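Local coordinates for erythrocyte membrane protein 1 (Plasmodium falciparum, PDB 2XU0), which acts as an adhesin of the malaria parasite through its N-terminal NTS-DBL1 region, a rosetting domain, and probably binds receptors on the host cell surface, at residues F196-D201 and V309-R314; R314-W319 and Y392-K397. The protein carries 10 engineered substitutions. One frame throughout, in Å; residues are numbered along the deposited sequence. Where two conformers were deposited one is given.

Interaction 1: F196-D201 and V309-R314; sequences FADIGD and VPQFLR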
loop_
_atom_site.group_PDB
_atom_site.type_symbol
_atom_site.label_atom_id
_atom_site.label_comp_id
_atom_site.label_asym_id
_atom_site.label_seq_id
_atom_site.Cartn_x
_atom_site.Cartn_y
_atom_site.Cartn_z
ATOM N N PHE A 196 -2.826 -9.286 -0.133
ATOM C CA PHE A 196 -2.986 -10.409 -1.070
ATOM C C PHE A 196 -1.879 -10.339 -2.116
ATOM O O PHE A 196 -1.253 -11.366 -2.447
ATOM C CB PHE A 196 -4.330 -10.273 -1.787
ATOM C CG PHE A 196 -4.653 -11.322 -2.819
ATOM C CD1 PHE A 196 -4.818 -12.654 -2.453
ATOM C CD2 PHE A 196 -4.941 -10.959 -4.131
ATOM C CE1 PHE A 196 -5.257 -13.609 -3.392
ATOM C CE2 PHE A 196 -5.355 -11.909 -5.075
ATOM C CZ PHE A 196 -5.477 -13.231 -4.710
ATOM N N ALA A 197 -1.655 -9.130 -2.642
ATOM C CA ALA A 197 -0.592 -8.873 -3.650
ATOM C C ALA A 197 0.835 -9.111 -3.083
ATOM O O ALA A 197 1.650 -9.751 -3.743
ATOM C CB ALA A 197 -0.727 -7.467 -4.205
ATOM N N ASP A 198 1.101 -8.671 -1.842
ATOM C CA ASP A 198 2.394 -8.919 -1.197
ATOM C C ASP A 198 2.607 -10.424 -0.949
ATOM O O ASP A 198 3.713 -10.919 -1.166
ATOM C CB ASP A 198 2.548 -8.102 0.114
ATOM C CG ASP A 198 2.888 -6.627 -0.079
ATOM O OD1 ASP A 198 3.371 -6.260 -1.174
ATOM O OD2 ASP A 198 2.689 -5.846 0.867
ATOM N N ILE A 199 1.534 -11.159 -0.530
ATOM C CA ILE A 199 1.581 -12.614 -0.304
ATOM C C ILE A 199 1.918 -13.330 -1.581
ATOM O O ILE A 199 2.775 -14.224 -1.587
ATOM C CB ILE A 199 0.299 -13.171 0.394
ATOM C CG1 ILE A 199 0.284 -12.719 1.897
ATOM C CG2 ILE A 199 0.273 -14.708 0.294
ATOM C CD1 ILE A 199 -1.158 -12.717 2.629
ATOM N N GLY A 200 1.260 -12.942 -2.660
ATOM C CA GLY A 200 1.553 -13.495 -3.986
ATOM C C GLY A 200 3.003 -13.276 -4.377
ATOM O O GLY A 200 3.647 -14.192 -4.903
ATOM N N ASP A 201 3.547 -12.065 -4.076
ATOM C CA ASP A 201 4.970 -11.824 -4.371
ATOM C C ASP A 201 5.910 -12.623 -3.486
ATOM O O ASP A 201 6.955 -13.050 -3.963
ATOM C CB ASP A 201 5.323 -10.323 -4.442
ATOM C CG ASP A 201 4.804 -9.676 -5.718
ATOM O OD1 ASP A 201 4.408 -10.425 -6.650
ATOM O OD2 ASP A 201 4.690 -8.437 -5.749
ATOM N N VAL A 309 0.396 -6.482 -10.455
ATOM C CA VAL A 309 0.954 -5.121 -10.535
ATOM C C VAL A 309 2.358 -5.148 -9.922
ATOM O O VAL A 309 2.480 -5.620 -8.785
ATOM C CB VAL A 309 0.049 -4.036 -9.843
ATOM C CG1 VAL A 309 0.713 -2.645 -9.867
ATOM C CG2 VAL A 309 -1.336 -3.983 -10.482
ATOM N N PRO A 310 3.427 -4.637 -10.606
ATOM C CA PRO A 310 4.744 -4.601 -9.957
ATOM C C PRO A 310 4.667 -4.036 -8.544
ATOM O O PRO A 310 4.022 -3.011 -8.297
ATOM C CB PRO A 310 5.591 -3.710 -10.891
ATOM C CG PRO A 310 4.953 -3.875 -12.235
ATOM C CD PRO A 310 3.478 -4.036 -11.957
ATOM N N GLN A 311 5.342 -4.707 -7.626
ATOM C CA GLN A 311 5.365 -4.383 -6.194
ATOM C C GLN A 311 5.746 -2.937 -5.866
ATOM O O GLN A 311 5.089 -2.313 -5.028
ATOM C CB GLN A 311 6.226 -5.399 -5.429
ATOM C CG GLN A 311 6.214 -5.199 -3.908
ATOM C CD GLN A 311 6.865 -6.309 -3.184
ATOM O OE1 GLN A 311 8.076 -6.540 -3.309
ATOM N NE2 GLN A 311 6.092 -6.961 -2.316
ATOM N N PHE A 312 6.795 -2.403 -6.525
ATOM C CA PHE A 312 7.238 -1.026 -6.324
ATOM C C PHE A 312 6.078 -0.041 -6.610
ATOM O O PHE A 312 5.899 0.920 -5.875
ATOM C CB PHE A 312 8.484 -0.699 -7.214
ATOM C CG PHE A 312 8.695 0.799 -7.314
ATOM C CD1 PHE A 312 9.147 1.528 -6.216
ATOM C CD2 PHE A 312 8.313 1.497 -8.460
ATOM C CE1 PHE A 312 9.184 2.927 -6.250
ATOM C CE2 PHE A 312 8.384 2.893 -8.502
ATOM C CZ PHE A 312 8.837 3.598 -7.401
ATOM N N LEU A 313 5.329 -0.254 -7.702
ATOM C CA LEU A 313 4.194 0.610 -8.060
ATOM C C LEU A 313 3.065 0.539 -7.008
ATOM O O LEU A 313 2.452 1.559 -6.675
ATOM C CB LEU A 313 3.660 0.249 -9.476
ATOM C CG LEU A 313 4.669 0.480 -10.612
ATOM C CD1 LEU A 313 4.122 -0.005 -11.938
ATOM C CD2 LEU A 313 5.151 1.968 -10.662
ATOM N N ARG A 314 2.796 -0.658 -6.505
ATOM C CA ARG A 314 1.800 -0.883 -5.451
ATOM C C ARG A 314 2.245 -0.176 -4.180
ATOM O O ARG A 314 1.435 0.466 -3.559
ATOM C CB ARG A 314 1.689 -2.367 -5.122
ATOM C CG ARG A 314 1.145 -3.222 -6.246
ATOM C CD ARG A 314 0.736 -4.579 -5.728
ATOM N NE ARG A 314 1.651 -5.181 -4.741
ATOM C CZ ARG A 314 2.414 -6.243 -4.969
ATOM N NH1 ARG A 314 2.496 -6.764 -6.183
ATOM N NH2 ARG A 314 3.152 -6.752 -3.999
HETATM O O HOH W 1 0.937 -4.402 -2.037
HETATM O O HOH W 2 6.198 -7.419 -8.056
#

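Interaction 2: R314-W319 and Y392-K397; sequences RWFEEW and YKQNLK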
loop_
_atom_site.group_PDB
_atom_site.type_symbol
_atom_site.label_atom_id
_atom_site.label_comp_id
_atom_site.label_asym_id
_atom_site.label_seq_id
_atom_site.Cartn_x
_atom_site.Cartn_y
_atom_site.Cartn_z
ATOM N N ARG A 314 2.796 -0.658 -6.505
ATOM C CA ARG A 314 1.800 -0.883 -5.451
ATOM C C ARG A 314 2.245 -0.176 -4.180
ATOM O O ARG A 314 1.435 0.466 -3.559
ATOM C CB ARG A 314 1.689 -2.367 -5.122
ATOM C CG ARG A 314 1.145 -3.222 -6.246
ATOM C CD ARG A 314 0.736 -4.579 -5.728
ATOM N NE ARG A 314 1.651 -5.181 -4.741
ATOM C CZ ARG A 314 2.414 -6.243 -4.969
ATOM N NH1 ARG A 314 2.496 -6.764 -6.183
ATOM N NH2 ARG A 314 3.152 -6.752 -3.999
ATOM N N TRP A 315 3.536 -0.279 -3.808
ATOM C CA TRP A 315 4.031 0.361 -2.591
ATOM C C TRP A 315 4.021 1.866 -2.647
ATOM O O TRP A 315 3.727 2.498 -1.640
ATOM C CB TRP A 315 5.432 -0.139 -2.218
ATOM C CG TRP A 315 5.516 -1.579 -1.774
ATOM C CD1 TRP A 315 4.481 -2.430 -1.484
ATOM C CD2 TRP A 315 6.722 -2.253 -1.364
ATOM N NE1 TRP A 315 4.983 -3.634 -1.012
ATOM C CE2 TRP A 315 6.350 -3.537 -0.898
ATOM C CE3 TRP A 315 8.084 -1.893 -1.353
ATOM C CZ2 TRP A 315 7.306 -4.483 -0.467
ATOM C CZ3 TRP A 315 9.029 -2.839 -0.958
ATOM C CH2 TRP A 315 8.641 -4.117 -0.532
ATOM N N PHE A 316 4.336 2.445 -3.823
ATOM C CA PHE A 316 4.353 3.880 -4.008
ATOM C C PHE A 316 2.897 4.396 -3.976
ATOM O O PHE A 316 2.647 5.461 -3.428
ATOM C CB PHE A 316 5.072 4.200 -5.356
ATOM C CG PHE A 316 5.519 5.622 -5.626
ATOM C CD1 PHE A 316 5.401 6.612 -4.647
ATOM C CD2 PHE A 316 6.034 5.982 -6.876
ATOM C CE1 PHE A 316 5.819 7.931 -4.900
ATOM C CE2 PHE A 316 6.418 7.304 -7.140
ATOM C CZ PHE A 316 6.333 8.265 -6.147
ATOM N N GLU A 317 1.939 3.637 -4.545
ATOM C CA GLU A 317 0.522 4.029 -4.531
ATOM C C GLU A 317 0.012 3.995 -3.067
ATOM O O GLU A 317 -0.689 4.903 -2.642
ATOM C CB GLU A 317 -0.318 3.101 -5.452
ATOM C CG GLU A 317 -1.798 3.434 -5.508
ATOM C CD GLU A 317 -2.671 2.906 -4.382
ATOM O OE1 GLU A 317 -2.262 1.944 -3.692
ATOM O OE2 GLU A 317 -3.756 3.488 -4.166
ATOM N N GLU A 318 0.393 2.983 -2.298
ATOM C CA GLU A 318 -0.010 2.922 -0.881
ATOM C C GLU A 318 0.712 4.007 -0.074
ATOM O O GLU A 318 0.130 4.594 0.847
ATOM C CB GLU A 318 0.317 1.553 -0.314
ATOM C CG GLU A 318 -0.157 1.327 1.114
ATOM C CD GLU A 318 0.089 -0.084 1.581
ATOM O OE1 GLU A 318 0.627 -0.887 0.783
ATOM O OE2 GLU A 318 -0.313 -0.413 2.721
ATOM N N TRP A 319 1.969 4.319 -0.455
ATOM C CA TRP A 319 2.728 5.363 0.232
ATOM C C TRP A 319 1.968 6.671 0.125
ATOM O O TRP A 319 1.782 7.363 1.126
ATOM C CB TRP A 319 4.154 5.504 -0.341
ATOM C CG TRP A 319 4.940 6.612 0.302
ATOM C CD1 TRP A 319 5.768 6.504 1.383
ATOM C CD2 TRP A 319 4.880 8.011 -0.021
ATOM N NE1 TRP A 319 6.250 7.742 1.737
ATOM C CE2 TRP A 319 5.723 8.688 0.894
ATOM C CE3 TRP A 319 4.256 8.754 -1.039
ATOM C CZ2 TRP A 319 5.944 10.066 0.829
ATOM C CZ3 TRP A 319 4.416 10.130 -1.061
ATOM C CH2 TRP A 319 5.240 10.775 -0.122
ATOM N N TYR A 392 10.963 11.774 -2.839
ATOM C CA TYR A 392 12.015 11.922 -3.869
ATOM C C TYR A 392 12.678 10.585 -4.172
ATOM O O TYR A 392 12.978 10.310 -5.336
ATOM C CB TYR A 392 13.100 12.937 -3.446
ATOM C CG TYR A 392 12.684 14.394 -3.457
ATOM C CD1 TYR A 392 12.004 14.937 -4.545
ATOM C CD2 TYR A 392 13.143 15.274 -2.474
ATOM C CE1 TYR A 392 11.732 16.304 -4.624
ATOM C CE2 TYR A 392 12.839 16.635 -2.521
ATOM C CZ TYR A 392 12.131 17.143 -3.594
ATOM O OH TYR A 392 11.791 18.464 -3.606
ATOM N N LYS A 393 12.848 9.731 -3.142
ATOM C CA LYS A 393 13.485 8.414 -3.310
ATOM C C LYS A 393 12.675 7.516 -4.219
ATOM O O LYS A 393 13.249 6.783 -5.003
ATOM C CB LYS A 393 13.676 7.723 -1.972
ATOM C CG LYS A 393 14.793 8.315 -1.112
ATOM C CD LYS A 393 14.862 7.536 0.145
ATOM C CE LYS A 393 16.265 7.459 0.681
ATOM N NZ LYS A 393 16.405 8.308 1.892
ATOM N N GLN A 394 11.343 7.575 -4.111
ATOM C CA GLN A 394 10.426 6.756 -4.919
ATOM C C GLN A 394 10.258 7.330 -6.310
ATOM O O GLN A 394 10.088 6.606 -7.286
ATOM C CB GLN A 394 9.100 6.608 -4.199
ATOM C CG GLN A 394 9.240 5.692 -3.007
ATOM C CD GLN A 394 7.988 5.729 -2.177
ATOM O OE1 GLN A 394 7.668 6.730 -1.520
ATOM N NE2 GLN A 394 7.234 4.670 -2.262
ATOM N N ASN A 395 10.387 8.641 -6.403
ATOM C CA ASN A 395 10.345 9.418 -7.625
ATOM C C ASN A 395 11.504 8.962 -8.502
ATOM O O ASN A 395 11.321 8.706 -9.691
ATOM C CB ASN A 395 10.493 10.901 -7.256
ATOM C CG ASN A 395 10.332 11.881 -8.366
ATOM O OD1 ASN A 395 10.896 11.752 -9.458
ATOM N ND2 ASN A 395 9.609 12.929 -8.071
ATOM N N LEU A 396 12.690 8.832 -7.906
ATOM C CA LEU A 396 13.885 8.354 -8.595
ATOM C C LEU A 396 13.739 6.875 -8.989
ATOM O O LEU A 396 14.089 6.505 -10.113
ATOM C CB LEU A 396 15.145 8.546 -7.712
ATOM C CG LEU A 396 15.624 9.972 -7.527
ATOM C CD1 LEU A 396 16.563 10.074 -6.349
ATOM C CD2 LEU A 396 16.338 10.469 -8.760
ATOM N N LYS A 397 13.239 6.043 -8.077
ATOM C CA LYS A 397 13.058 4.621 -8.342
ATOM C C LYS A 397 12.119 4.405 -9.520
ATOM O O LYS A 397 12.339 3.472 -10.283
ATOM C CB LYS A 397 12.539 3.867 -7.091
ATOM C CG LYS A 397 12.580 2.309 -7.229
ATOM C CD LYS A 397 14.002 1.831 -7.389
ATOM C CE LYS A 397 14.208 0.351 -7.276
ATOM N NZ LYS A 397 15.654 0.035 -7.412
#

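Interaction 1: F196-D201 and V309-R314
Arg314 reaches back from the first turn of helix 311-338 to Asp198 and Asp201 because its CG lies anti to its carbonyl carbon (chi1 -66°) and its chain bends about the CG-CD bond (chi3 -41°), which swings the guanidinium across to helix 186-204. The aspartates start in the same first-torsion class, CG beside the backbone N, and, being three residues apart, present their carboxylates on one side of their helix. Both guanidinium end nitrogens converge on one oxygen of Asp201: NH1 of Arg314 lies 2.8 Å from its OD2, and Arg314 NH2 is 2.9 Å from the same Asp201 OD2. They approach from the same face of the carboxylate, above its plane. Arg314 NH2 also gives a salt bridge of 2.9 Å to OD1 of Asp198, which lies almost in the guanidinium plane. Gln311 NE2 donates a hydrogen bond of 3.0 Å to the same Asp198 OD1 from the opposite face of the carboxylate. The extended glutamine suits its place because its amide works at both ends: NE2 also bonds Asp207 OD1, while OE1 accepts from Met208 N. Arg314 NH1 turns as well to Val309 O at 2.8 Å, tying the guanidinium to the residues just before its own helix. Small Ala197 lets the flat cation come close: its CB sits over one face, 3.3 Å from Arg314 NE, while Gln311 CA covers the other. Water 1 accepts from Arg314 NE, and water 2 joins Asp201 OD2 to Gln311 N. The second carboxylate oxygens pair elsewhere, Asp198 OD2 with Arg134 and Asp201 OD1 with Arg204. Bonds from so many donors probably favour ionised aspartates despite their burial. This is a buried salt-bridge network, fastening the N-terminal end of helix 311-338 to helix 186-204 within the helical Duffy-binding-like fold.

Interaction 2: R314-W319 and Y392-K397
Phe316 and Trp319 of helix 311-338 receive Gln394 of helix 371-407 in an antiparallel helix pair, part of the alpha-helical Duffy-binding-like fold. The axes of the two short segments come within 11.1 Å and cross at -150°, a spacing wide enough for large side chains to fill the gap.

The main apolar interaction is a CH-pi contact. Gln394 CB stands over the centre of the Phe316 ring, 3.6 Å from its centroid and only 12° off the ring normal. Phe316 is placed for this by its first torsion, which sets CG anti to the backbone N (chi1 -165°) and sends the ring out toward the other helix. A flat phenyl offers a broad surface to an aliphatic stem, and glutamine supplies that stem before its polar end begins. Leu436 of helix 429-437 also packs against Phe316.

The second kind of contact is between amide and aromatic rings. Beyond CG the Gln394 chain runs on extended, leaving CD 3.7 Å from CD1 of Phe316. The amide then rises over one face of the Trp319 indole, its plane almost perpendicular to the ring, with Gln394 CD 4.0 Å from Trp319 CG. Tryptophan fits because its wide face takes the amide while its edge keeps a polar use: NE1 is hydrogen-bonded to Glu390 OE1.

Van der Waals contact with the backbone completes the interface. The outer rim of the phenyl, the part away from CG, reaches the backbone of the opposing helix, where Phe316 CE2 lies 3.7 Å from Gln394 O and Phe316 CZ lies 4.1 Å from Asn395 N.

The two contacts lie in series along the chain: interaction 1 joins 196-201 to 309-314, and interaction 2 then joins 314-319 to 392-397. Both use helix 311-338, and their ranges overlap at Arg314, whose side chain serves interaction 1; their centres are 13 Å apart. They also touch directly. Trp315 NE1 is 3.1 Å from Asp198 OD1, a probable hydrogen bond, and Phe312 CZ packs 3.3 Å from Gln394 O. Helix 311-338 therefore sits between helix 186-204 and helix 371-407, held through charged groups to the former and mainly through aromatic packing to the latter. This continuous buried connection links the Duffy-binding region to the C-terminal Duffy-binding-like subdomain of the rosetting domain.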